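Local coordinates for prophage pi2 protein 01, integrase (Lactococcus lactis, PDB 3LYS) that probably binds DNA as the core-binding, N-terminal helical domain of a phage integrase of the tyrosine recombinase family, thought to act in DNA recombination, at residues Glu33-Tyr38 with His76-Ala81; Lys40-Asn45 with Glu65-Ala70; Gln84-Ile87 with Arg91-Lys94. The protein carries 1 engineered substitution. One frame throughout, in Å; residues are numbered along the deposited sequence.

In the fold
The three contacts lie in a compact domain of four helices. Interaction 1 pairs helix 26-42 with helix 69-88 near the centre of the chain. Interaction 2, whose segments both fall between those of interaction 1 in the sequence, lies about 10 Å away between centres; the two meet where Tyr38 packs on His67. Interaction 3 comes later along the chain, its centre about 16 Å from that of interaction 1 and about 22 Å from that of interaction 2, on the opposite side of the chain's centre from the latter. Helix 69-88 links all three in this core-binding domain: interaction 2 touches just before its start, interaction 1 lies along its middle and interaction 3 at its end.

Interaction 1: Glu33-Tyr38 with His76-Ala81; sequences EQTLKY and HTRVRA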
ATOM      1  N   GLU A  33      -2.041   9.200   5.087  1.00 38.57           N
ATOM      2  CA  GLU A  33      -3.106   8.926   6.033  1.00 39.91           C
ATOM      3  C   GLU A  33      -4.297   8.370   5.267  1.00 39.41           C
ATOM      4  O   GLU A  33      -4.984   7.468   5.749  1.00 33.91           O
ATOM      5  CB  GLU A  33      -3.499  10.199   6.770  1.00 42.65           C
ATOM      6  CG  GLU A  33      -2.320  11.021   7.236  1.00 45.38           C
ATOM      7  CD  GLU A  33      -2.678  11.944   8.381  1.00 48.21           C
ATOM      8  OE1 GLU A  33      -2.822  11.446   9.528  1.00 46.40           O
ATOM      9  OE2 GLU A  33      -2.827  13.166   8.133  1.00 47.30           O
ATOM     10  N   GLN A  34      -4.523   8.911   4.070  1.00 40.09           N
ATOM     11  CA  GLN A  34      -5.622   8.479   3.198  1.00 40.00           C
ATOM     12  C   GLN A  34      -5.362   7.058   2.733  1.00 35.27           C
ATOM     13  O   GLN A  34      -6.218   6.180   2.823  1.00 31.08           O
ATOM     14  CB  GLN A  34      -5.734   9.389   1.969  1.00 44.81           C
ATOM     15  CG  GLN A  34      -6.857   8.992   1.019  1.00 52.64           C
ATOM     16  CD  GLN A  34      -8.232   9.023   1.687  1.00 56.95           C
ATOM     17  OE1 GLN A  34      -8.791  10.090   1.946  1.00 58.07           O
ATOM     18  NE2 GLN A  34      -8.771   7.843   1.979  1.00 56.35           N
ATOM     19  N   THR A  35      -4.165   6.847   2.218  1.00 36.42           N
ATOM     20  CA  THR A  35      -3.781   5.532   1.749  1.00 37.52           C
ATOM     21  C   THR A  35      -3.952   4.529   2.890  1.00 34.49           C
ATOM     22  O   THR A  35      -4.377   3.399   2.670  1.00 30.61           O
ATOM     23  CB  THR A  35      -2.339   5.566   1.249  1.00 36.39           C
ATOM     24  OG1 THR A  35      -2.268   6.428   0.107  1.00 34.97           O
ATOM     25  CG2 THR A  35      -1.875   4.181   0.866  1.00 39.71           C
ATOM     26  N   LEU A  36      -3.624   4.955   4.107  1.00 32.87           N
ATOM     27  CA  LEU A  36      -3.771   4.105   5.272  1.00 34.54           C
ATOM     28  C   LEU A  36      -5.239   3.736   5.403  1.00 37.14           C
ATOM     29  O   LEU A  36      -5.592   2.568   5.492  1.00 37.11           O
ATOM     30  CB  LEU A  36      -3.320   4.839   6.533  1.00 34.43           C
ATOM     31  CG  LEU A  36      -3.830   4.254   7.857  1.00 35.02           C
ATOM     32  CD1 LEU A  36      -3.298   2.848   8.048  1.00 29.28           C
ATOM     33  CD2 LEU A  36      -3.406   5.147   9.004  1.00 36.41           C
ATOM     34  N   LYS A  37      -6.089   4.754   5.427  1.00 38.70           N
ATOM     35  CA  LYS A  37      -7.535   4.574   5.536  1.00 40.19           C
ATOM     36  C   LYS A  37      -8.003   3.578   4.484  1.00 37.56           C
ATOM     37  O   LYS A  37      -8.632   2.568   4.799  1.00 32.50           O
ATOM     38  CB  LYS A  37      -8.226   5.929   5.331  1.00 50.90           C
ATOM     39  CG  LYS A  37      -9.735   5.964   5.553  1.00 60.14           C
ATOM     40  CD  LYS A  37     -10.277   7.407   5.491  1.00 64.53           C
ATOM     41  CE  LYS A  37     -11.789   7.450   5.724  1.00 64.26           C
ATOM     42  NZ  LYS A  37     -12.325   8.833   5.834  1.00 62.68           N
ATOM     43  N   TYR A  38      -7.691   3.880   3.228  1.00 36.41           N
ATOM     44  CA  TYR A  38      -8.050   3.007   2.117  1.00 35.87           C
ATOM     45  C   TYR A  38      -7.652   1.582   2.443  1.00 34.20           C
ATOM     46  O   TYR A  38      -8.453   0.658   2.346  1.00 34.14           O
ATOM     47  CB  TYR A  38      -7.324   3.448   0.845  1.00 32.41           C
ATOM     48  CG  TYR A  38      -7.925   4.649   0.161  1.00 29.25           C
ATOM     49  CD1 TYR A  38      -7.137   5.496  -0.591  1.00 29.17           C
ATOM     50  CD2 TYR A  38      -9.293   4.911   0.219  1.00 32.34           C
ATOM     51  CE1 TYR A  38      -7.682   6.565  -1.280  1.00 25.36           C
ATOM     52  CE2 TYR A  38      -9.851   5.987  -0.475  1.00 28.55           C
ATOM     53  CZ  TYR A  38      -9.020   6.806  -1.227  1.00 26.25           C
ATOM     54  OH  TYR A  38      -9.523   7.851  -1.966  1.00 31.10           O
ATOM     55  N   HIS A  76      -1.429   2.863  -4.882  1.00 25.39           N
ATOM     56  CA  HIS A  76      -0.431   1.858  -5.221  1.00 27.13           C
ATOM     57  C   HIS A  76       0.978   2.342  -4.885  1.00 27.19           C
ATOM     58  O   HIS A  76       1.653   1.791  -4.007  1.00 27.61           O
ATOM     59  CB  HIS A  76      -0.529   1.507  -6.708  1.00 23.14           C
ATOM     60  CG  HIS A  76       0.614   0.683  -7.209  1.00 25.68           C
ATOM     61  ND1 HIS A  76       0.899  -0.568  -6.712  1.00 26.77           N
ATOM     62  CD2 HIS A  76       1.534   0.920  -8.177  1.00 27.17           C
ATOM     63  CE1 HIS A  76       1.941  -1.070  -7.352  1.00 30.04           C
ATOM     64  NE2 HIS A  76       2.344  -0.186  -8.246  1.00 28.75           N
ATOM     65  N   THR A  77       1.421   3.380  -5.578  1.00 24.51           N
ATOM     66  CA  THR A  77       2.744   3.911  -5.334  1.00 25.46           C
ATOM     67  C   THR A  77       3.102   3.984  -3.836  1.00 25.26           C
ATOM     68  O   THR A  77       4.112   3.421  -3.415  1.00 22.77           O
ATOM     69  CB  THR A  77       2.891   5.291  -6.008  1.00 26.87           C
ATOM     70  OG1 THR A  77       3.986   6.000  -5.418  1.00 28.87           O
ATOM     71  CG2 THR A  77       1.627   6.078  -5.864  1.00 30.59           C
ATOM     72  N   ARG A  78       2.267   4.641  -3.032  1.00 25.25           N
ATOM     73  CA  ARG A  78       2.530   4.756  -1.598  1.00 24.14           C
ATOM     74  C   ARG A  78       2.639   3.395  -0.901  1.00 23.34           C
ATOM     75  O   ARG A  78       3.533   3.178  -0.090  1.00 22.50           O
ATOM     76  CB  ARG A  78       1.455   5.622  -0.918  1.00 30.48           C
ATOM     77  CG  ARG A  78       1.653   7.135  -1.140  1.00 33.25           C
ATOM     78  CD  ARG A  78       0.753   8.001  -0.260  1.00 33.50           C
ATOM     79  NE  ARG A  78      -0.573   8.229  -0.828  1.00 40.21           N
ATOM     80  CZ  ARG A  78      -0.806   8.890  -1.960  1.00 41.77           C
ATOM     81  NH1 ARG A  78      -2.051   9.051  -2.404  1.00 39.11           N
ATOM     82  NH2 ARG A  78       0.207   9.387  -2.656  1.00 42.21           N
ATOM     83  N   VAL A  79       1.745   2.471  -1.213  1.00 25.71           N
ATOM     84  CA  VAL A  79       1.821   1.164  -0.592  1.00 26.05           C
ATOM     85  C   VAL A  79       3.114   0.490  -1.005  1.00 27.60           C
ATOM     86  O   VAL A  79       3.790  -0.158  -0.210  1.00 26.44           O
ATOM     87  CB  VAL A  79       0.679   0.262  -1.044  1.00 27.22           C
ATOM     88  CG1 VAL A  79       0.810  -1.092  -0.372  1.00 27.58           C
ATOM     89  CG2 VAL A  79      -0.662   0.906  -0.728  1.00 23.83           C
ATOM     90  N   ARG A  80       3.442   0.632  -2.275  1.00 31.24           N
ATOM     91  CA  ARG A  80       4.655   0.032  -2.809  1.00 37.28           C
ATOM     92  C   ARG A  80       5.869   0.467  -1.994  1.00 38.04           C
ATOM     93  O   ARG A  80       6.675  -0.358  -1.561  1.00 39.90           O
ATOM     94  CB  ARG A  80       4.816   0.446  -4.276  1.00 42.58           C
ATOM     95  CG  ARG A  80       6.031  -0.124  -4.978  1.00 44.35           C
ATOM     96  CD  ARG A  80       5.859  -0.074  -6.483  1.00 46.64           C
ATOM     97  NE  ARG A  80       7.093  -0.434  -7.153  1.00 47.88           N
ATOM     98  CZ  ARG A  80       7.759  -1.559  -6.930  1.00 49.94           C
ATOM     99  NH1 ARG A  80       8.887  -1.813  -7.592  1.00 52.06           N
ATOM    100  NH2 ARG A  80       7.299  -2.433  -6.049  1.00 49.18           N
ATOM    101  N   ALA A  81       5.988   1.772  -1.780  1.00 35.22           N
ATOM    102  CA  ALA A  81       7.108   2.303  -1.024  1.00 35.40           C
ATOM    103  C   ALA A  81       7.243   1.638   0.345  1.00 33.35           C
ATOM    104  O   ALA A  81       8.347   1.322   0.787  1.00 31.60           O
ATOM    105  CB  ALA A  81       6.952   3.799  -0.859  1.00 36.78           C
TER
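The guanidinium group of Arg78 has the hydroxyl of Thr35 at its edge, tilted 21° out of its plane, while the ring of Tyr38 has the amide of Gln34, from the same helix, over the centre of one face, with NE2 of Gln34 3.2 Å above the ring plane. It is the Arg78-Thr35 pair that bridges the two helices. NE of Arg78 donates to OG1 of Thr35 at 2.6 Å, with an N-H...O angle of 146°, and the arginine side chain reaches that oxygen by a turn about its CG-CD bond (chi3 -85°), so that NE and not the terminal nitrogens faces the threonine. The same OG1 is hydrogen-bonded to the carbonyl of Gly31 one turn earlier, which ties the hydroxyl to its own helix as well as to helix 69-88. The methyl of Thr35 takes the other task: CG2 lies anti to the backbone N and packs on CG2 of Val79 at 3.8 Å and on CB of Arg78 at 4.0 Å.

These residues sit in the middle of the helical, SAM-like domain of the integrase, where helix 26-42 and helix 69-88 pass each other with CA of Thr35 and CA of Arg78 7.2 Å apart. Thr35 and Val79 are buried; Phe12 of helix 8-19 also touches the threonine, as does Phe75 of helix 69-88, on which Tyr38 packs too. Val79 packs further on Leu39, and Arg78 on Tyr32, so the arginine and the valine are met from successive turns of helix 26-42.

Interaction 2: Lys40-Asn45 with Glu65-Ala70; sequences KTYMPN and ETHAKA
Tyr42 and Thr66 make the nearest backbone approach, their CA atoms 11.6 Å apart, one on the last helical turn before Met43 (selenomethionine) and the other in the loop leading to helix 69-88, so the gap is spanned by side chains. With CG of Tyr42 anti to its carbonyl carbon (chi1 -66°), the phenol is directed to the loop, where its OH meets two residues. His67 comes from the opposite direction and donates from NE2 to Tyr42 OH at 3.0 Å; the oxygen lies in the imidazole plane, at the ring edge, although the N-H...O angle is only 136°. Thr66 adds a weak hydrogen bond between its OG1 and Tyr42 OH at 3.3 Å, its oxygen standing near the plane of the phenol ring.

In the core-binding domain this joins the end of helix 26-42 to the loop between helix 53-64 and helix 69-88, at the surface of the bundle. Phe63, at the end of helix 53-64, also meets the ring of Tyr42, and its stack on the His67 ring probably helps to hold the imidazole's orientation. Its carbonyl makes a weak hydrogen bond with Thr66 OG1, and Tyr38 contacts His67 edge-to-face.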
ATOM      1  N   LYS A  40      -7.233   0.118   5.223  1.00 31.75           N
ATOM      2  CA  LYS A  40      -8.074  -0.502   6.236  1.00 34.62           C
ATOM      3  C   LYS A  40      -9.382  -1.017   5.665  1.00 35.45           C
ATOM      4  O   LYS A  40      -9.935  -2.018   6.129  1.00 36.01           O
ATOM      5  CB  LYS A  40      -8.350   0.481   7.380  1.00 31.91           C
ATOM      6  CG  LYS A  40      -7.129   0.872   8.189  1.00 25.00           C
ATOM      7  CD  LYS A  40      -7.538   1.707   9.382  1.00 23.85           C
ATOM      8  CE  LYS A  40      -6.335   2.095  10.227  1.00 36.24           C
ATOM      9  NZ  LYS A  40      -6.719   2.967  11.377  1.00 41.39           N
ATOM     10  N   THR A  41      -9.869  -0.322   4.647  1.00 39.87           N
ATOM     11  CA  THR A  41     -11.127  -0.672   3.980  1.00 42.01           C
ATOM     12  C   THR A  41     -10.947  -1.868   3.033  1.00 43.42           C
ATOM     13  O   THR A  41     -11.345  -2.987   3.346  1.00 45.32           O
ATOM     14  CB  THR A  41     -11.655   0.526   3.161  1.00 42.30           C
ATOM     15  OG1 THR A  41     -11.766   1.673   4.013  1.00 42.07           O
ATOM     16  CG2 THR A  41     -13.005   0.210   2.579  1.00 38.83           C
ATOM     17  N   TYR A  42     -10.336  -1.616   1.880  1.00 40.25           N
ATOM     18  CA  TYR A  42     -10.113  -2.648   0.885  1.00 36.07           C
ATOM     19  C   TYR A  42      -9.340  -3.867   1.355  1.00 36.76           C
ATOM     20  O   TYR A  42      -9.531  -4.964   0.835  1.00 39.67           O
ATOM     21  CB  TYR A  42      -9.426  -2.039  -0.318  1.00 30.11           C
ATOM     22  CG  TYR A  42     -10.313  -1.067  -1.025  1.00 31.64           C
ATOM     23  CD1 TYR A  42     -11.108  -1.474  -2.084  1.00 30.31           C
ATOM     24  CD2 TYR A  42     -10.374   0.256  -0.626  1.00 31.89           C
ATOM     25  CE1 TYR A  42     -11.936  -0.587  -2.734  1.00 37.51           C
ATOM     26  CE2 TYR A  42     -11.201   1.152  -1.267  1.00 38.00           C
ATOM     27  CZ  TYR A  42     -11.978   0.726  -2.322  1.00 38.57           C
ATOM     28  OH  TYR A  42     -12.785   1.609  -2.992  1.00 46.76           O
HETATM   29  N   MSE A  43      -8.466  -3.690   2.333  1.00 38.62           N
HETATM   30  CA  MSE A  43      -7.683  -4.807   2.839  1.00 42.47           C
HETATM   31  C   MSE A  43      -7.771  -4.881   4.340  1.00 47.44           C
HETATM   32  O   MSE A  43      -6.863  -4.449   5.041  1.00 51.52           O
HETATM   33  CB  MSE A  43      -6.225  -4.663   2.435  1.00 38.69           C
HETATM   34  CG  MSE A  43      -5.976  -4.896   0.969  1.00 44.71           C
HETATM   35 SE   MSE A  43      -4.105  -4.730   0.557  1.00 47.66          SE
HETATM   36  CE  MSE A  43      -3.466  -6.370   1.337  1.00 49.96           C
ATOM     37  N   PRO A  44      -8.866  -5.443   4.857  1.00 51.89           N
ATOM     38  CA  PRO A  44      -9.071  -5.571   6.298  1.00 56.18           C
ATOM     39  C   PRO A  44      -7.995  -6.378   7.021  1.00 57.80           C
ATOM     40  O   PRO A  44      -6.837  -5.958   7.111  1.00 62.29           O
ATOM     41  CB  PRO A  44     -10.443  -6.226   6.389  1.00 56.42           C
ATOM     42  CG  PRO A  44     -10.440  -7.104   5.193  1.00 59.40           C
ATOM     43  CD  PRO A  44      -9.911  -6.171   4.126  1.00 55.41           C
ATOM     44  N   ASN A  45      -8.365  -7.542   7.533  1.00 53.58           N
ATOM     45  CA  ASN A  45      -7.410  -8.348   8.273  1.00 50.35           C
ATOM     46  C   ASN A  45      -6.351  -9.019   7.407  1.00 49.27           C
ATOM     47  O   ASN A  45      -5.800 -10.061   7.769  1.00 49.68           O
ATOM     48  CB  ASN A  45      -8.158  -9.386   9.097  1.00 50.11           C
ATOM     49  CG  ASN A  45      -9.105  -8.752  10.082  1.00 48.75           C
ATOM     50  OD1 ASN A  45      -8.684  -8.039  10.984  1.00 47.11           O
ATOM     51  ND2 ASN A  45     -10.398  -8.998   9.908  1.00 54.12           N
ATOM     52  N   GLU A  65     -12.525   0.555  -9.629  1.00 38.43           N
ATOM     53  CA  GLU A  65     -13.889   0.687 -10.099  1.00 36.41           C
ATOM     54  C   GLU A  65     -14.721   1.682  -9.294  1.00 37.89           C
ATOM     55  O   GLU A  65     -15.945   1.657  -9.353  1.00 39.00           O
ATOM     56  CB  GLU A  65     -14.569  -0.684 -10.140  1.00 34.37           C
ATOM     57  CG  GLU A  65     -14.480  -1.468  -8.854  1.00 34.33           C
ATOM     58  CD  GLU A  65     -15.105  -2.859  -8.947  1.00 33.35           C
ATOM     59  OE1 GLU A  65     -14.596  -3.702  -9.711  1.00 26.18           O
ATOM     60  OE2 GLU A  65     -16.114  -3.104  -8.257  1.00 35.19           O
ATOM     61  N   THR A  66     -14.056   2.566  -8.554  1.00 37.12           N
ATOM     62  CA  THR A  66     -14.745   3.588  -7.761  1.00 37.33           C
ATOM     63  C   THR A  66     -13.814   4.763  -7.510  1.00 37.04           C
ATOM     64  O   THR A  66     -14.124   5.652  -6.721  1.00 35.23           O
ATOM     65  CB  THR A  66     -15.224   3.046  -6.374  1.00 38.35           C
ATOM     66  OG1 THR A  66     -14.273   2.100  -5.860  1.00 43.95           O
ATOM     67  CG2 THR A  66     -16.595   2.398  -6.486  1.00 34.55           C
ATOM     68  N   HIS A  67     -12.675   4.759  -8.187  1.00 36.03           N
ATOM     69  CA  HIS A  67     -11.692   5.821  -8.031  1.00 39.27           C
ATOM     70  C   HIS A  67     -11.052   6.131  -9.367  1.00 42.60           C
ATOM     71  O   HIS A  67     -10.986   5.269 -10.246  1.00 43.34           O
ATOM     72  CB  HIS A  67     -10.614   5.382  -7.048  1.00 42.19           C
ATOM     73  CG  HIS A  67     -11.131   5.144  -5.670  1.00 43.38           C
ATOM     74  ND1 HIS A  67     -11.342   6.169  -4.774  1.00 45.13           N
ATOM     75  CD2 HIS A  67     -11.549   4.013  -5.055  1.00 41.75           C
ATOM     76  CE1 HIS A  67     -11.871   5.680  -3.666  1.00 42.32           C
ATOM     77  NE2 HIS A  67     -12.007   4.375  -3.811  1.00 43.25           N
ATOM     78  N   ALA A  68     -10.566   7.357  -9.515  1.00 42.45           N
ATOM     79  CA  ALA A  68      -9.918   7.757 -10.752  1.00 42.42           C
ATOM     80  C   ALA A  68      -8.532   7.129 -10.870  1.00 44.25           C
ATOM     81  O   ALA A  68      -7.951   6.663  -9.882  1.00 42.55           O
ATOM     82  CB  ALA A  68      -9.817   9.262 -10.816  1.00 42.05           C
ATOM     83  N   LYS A  69      -8.011   7.116 -12.093  1.00 45.16           N
ATOM     84  CA  LYS A  69      -6.695   6.539 -12.359  1.00 46.33           C
ATOM     85  C   LYS A  69      -5.656   7.224 -11.472  1.00 43.65           C
ATOM     86  O   LYS A  69      -4.979   6.579 -10.670  1.00 39.81           O
ATOM     87  CB  LYS A  69      -6.335   6.706 -13.849  1.00 47.61           C
ATOM     88  CG  LYS A  69      -5.105   5.916 -14.317  1.00 46.44           C
ATOM     89  CD  LYS A  69      -4.793   6.197 -15.789  1.00 52.03           C
ATOM     90  CE  LYS A  69      -3.598   5.397 -16.300  1.00 50.30           C
ATOM     91  NZ  LYS A  69      -3.833   3.925 -16.272  1.00 57.56           N
ATOM     92  N   ALA A  70      -5.545   8.540 -11.601  1.00 42.41           N
ATOM     93  CA  ALA A  70      -4.585   9.281 -10.795  1.00 42.37           C
ATOM     94  C   ALA A  70      -4.665   8.873  -9.318  1.00 37.08           C
ATOM     95  O   ALA A  70      -3.644   8.681  -8.660  1.00 36.82           O
ATOM     96  CB  ALA A  70      -4.831  10.788 -10.944  1.00 41.73           C
TER

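Interaction 3: Gln84-Ile87 with Arg91-Lys94; sequences QCLI and RLQK. Engineered in segment 84-87: Cys85 (natural residue Pro).
Leu86 O takes two backbone N-H groups from the returning chain, Arg91 N and Leu92 N, each at 3.1 Å. Arg91 N lies nearly straight out along the C=O direction (178°), whereas Leu92 N arrives from above the carbonyl plane. Side chains close the rest of the contact. CD1 of Ile87 packs on CB of Leu92 at 3.6 Å. With its CG anti to the backbone N (chi1 -175°), Leu92 packs against both Ile87 and Leu86, its CB 4.0 Å from CG of Leu86. On one branch of Leu86, CD1 lies over one face of the Arg91 guanidinium, 3.8 Å from Arg91 NE, the two side chains crossing at about a right angle. A turn about the CG-CD bond of Arg91 (chi3 67°) brings the flat group over that methyl.

All this happens at the C-terminal end of helix 69-88, the last helix of the core-binding domain, where the chain turns back on itself and the carbonyl of Leu86, in the last turn of the helix, is engaged by residues five and six positions further on. Glu89, within the turn, holds Arg91 NH2 in a salt bridge. Leu86 is buried against Ile48 and Tyr11, and Ile4 touches both Arg91 and Leu92. The engineered Cys85 (Pro in the natural sequence) touches Trp15 and Tyr19 of helix 8-19.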
ATOM      1  N   GLN A  84       8.860  -1.756   0.119  1.00 39.08           N
ATOM      2  CA  GLN A  84      10.287  -1.695  -0.173  1.00 38.91           C
ATOM      3  C   GLN A  84      11.157  -1.913   1.060  1.00 36.63           C
ATOM      4  O   GLN A  84      11.957  -2.843   1.101  1.00 33.52           O
ATOM      5  CB  GLN A  84      10.646  -0.347  -0.785  1.00 42.85           C
ATOM      6  CG  GLN A  84       9.909  -0.040  -2.054  1.00 52.19           C
ATOM      7  CD  GLN A  84      10.065  -1.137  -3.090  1.00 57.65           C
ATOM      8  OE1 GLN A  84       9.445  -2.203  -2.982  1.00 62.28           O
ATOM      9  NE2 GLN A  84      10.898  -0.886  -4.102  1.00 54.94           N
ATOM     10  N   CYS A  85      11.011  -1.047   2.056  1.00 34.82           N
ATOM     11  CA  CYS A  85      11.805  -1.173   3.264  1.00 37.69           C
ATOM     12  C   CYS A  85      11.585  -2.571   3.819  1.00 37.50           C
ATOM     13  O   CYS A  85      12.494  -3.188   4.369  1.00 42.09           O
ATOM     14  CB  CYS A  85      11.416  -0.102   4.307  1.00 34.40           C
ATOM     15  SG  CYS A  85      12.785   0.414   5.443  1.00 42.83           S
ATOM     16  N   LEU A  86      10.386  -3.099   3.651  1.00 35.89           N
ATOM     17  CA  LEU A  86      10.109  -4.431   4.167  1.00 38.84           C
ATOM     18  C   LEU A  86      10.983  -5.455   3.451  1.00 40.07           C
ATOM     19  O   LEU A  86      11.422  -6.441   4.044  1.00 40.31           O
ATOM     20  CB  LEU A  86       8.632  -4.760   3.986  1.00 38.27           C
ATOM     21  CG  LEU A  86       7.992  -5.620   5.077  1.00 38.32           C
ATOM     22  CD1 LEU A  86       8.312  -5.100   6.475  1.00 35.35           C
ATOM     23  CD2 LEU A  86       6.504  -5.599   4.834  1.00 39.86           C
ATOM     24  N   ILE A  87      11.247  -5.211   2.176  1.00 42.42           N
ATOM     25  CA  ILE A  87      12.090  -6.108   1.398  1.00 46.06           C
ATOM     26  C   ILE A  87      13.553  -5.891   1.782  1.00 48.69           C
ATOM     27  O   ILE A  87      14.264  -6.831   2.153  1.00 50.27           O
ATOM     28  CB  ILE A  87      11.944  -5.834  -0.112  1.00 49.65           C
ATOM     29  CG1 ILE A  87      10.518  -6.169  -0.581  1.00 49.93           C
ATOM     30  CG2 ILE A  87      12.991  -6.631  -0.889  1.00 51.25           C
ATOM     31  CD1 ILE A  87      10.145  -7.645  -0.480  1.00 45.76           C
ATOM     32  N   ARG A  91      12.620  -8.843   5.521  1.00 37.93           N
ATOM     33  CA  ARG A  91      11.524  -9.389   6.301  1.00 38.74           C
ATOM     34  C   ARG A  91      10.460  -9.917   5.353  1.00 41.57           C
ATOM     35  O   ARG A  91       9.667 -10.779   5.716  1.00 45.11           O
ATOM     36  CB  ARG A  91      10.934  -8.330   7.233  1.00 36.86           C
ATOM     37  CG  ARG A  91      11.571  -8.312   8.607  1.00 33.91           C
ATOM     38  CD  ARG A  91      11.517  -6.930   9.218  1.00 37.34           C
ATOM     39  NE  ARG A  91      10.156  -6.527   9.529  1.00 39.85           N
ATOM     40  CZ  ARG A  91       9.826  -5.409  10.165  1.00 37.51           C
ATOM     41  NH1 ARG A  91       8.547  -5.144  10.393  1.00 37.67           N
ATOM     42  NH2 ARG A  91      10.762  -4.561  10.572  1.00 34.32           N
ATOM     43  N   LEU A  92      10.447  -9.401   4.129  1.00 42.96           N
ATOM     44  CA  LEU A  92       9.486  -9.857   3.137  1.00 41.79           C
ATOM     45  C   LEU A  92      10.257 -10.427   1.967  1.00 43.37           C
ATOM     46  O   LEU A  92      11.169  -9.784   1.446  1.00 43.76           O
ATOM     47  CB  LEU A  92       8.604  -8.705   2.652  1.00 40.03           C
ATOM     48  CG  LEU A  92       7.459  -9.074   1.697  1.00 35.48           C
ATOM     49  CD1 LEU A  92       6.522 -10.065   2.379  1.00 31.38           C
ATOM     50  CD2 LEU A  92       6.698  -7.816   1.282  1.00 35.30           C
ATOM     51  N   GLN A  93       9.885 -11.633   1.549  1.00 45.59           N
ATOM     52  CA  GLN A  93      10.559 -12.286   0.431  1.00 44.28           C
ATOM     53  C   GLN A  93      10.360 -11.670  -0.944  1.00 40.99           C
ATOM     54  O   GLN A  93      11.319 -11.206  -1.561  1.00 35.57           O
ATOM     55  CB  GLN A  93      10.168 -13.759   0.382  1.00 49.39           C
ATOM     56  CG  GLN A  93      11.033 -14.591   1.282  1.00 59.71           C
ATOM     57  CD  GLN A  93      12.468 -14.082   1.289  1.00 63.01           C
ATOM     58  OE1 GLN A  93      12.785 -13.120   1.990  1.00 62.21           O
ATOM     59  NE2 GLN A  93      13.337 -14.711   0.488  1.00 64.79           N
ATOM     60  N   LYS A  94       9.119 -11.681  -1.427  1.00 39.28           N
ATOM     61  CA  LYS A  94       8.816 -11.133  -2.743  1.00 39.88           C
ATOM     62  C   LYS A  94       7.850  -9.959  -2.760  1.00 39.61           C
ATOM     63  O   LYS A  94       6.740 -10.024  -2.227  1.00 37.86           O
ATOM     64  CB  LYS A  94       8.303 -12.245  -3.659  1.00 41.80           C
ATOM     65  CG  LYS A  94       7.589 -13.393  -2.945  1.00 48.12           C
ATOM     66  CD  LYS A  94       7.325 -14.563  -3.899  1.00 49.98           C
ATOM     67  CE  LYS A  94       6.556 -15.672  -3.203  1.00 52.76           C
ATOM     68  NZ  LYS A  94       6.237 -16.813  -4.105  1.00 53.14           N
TER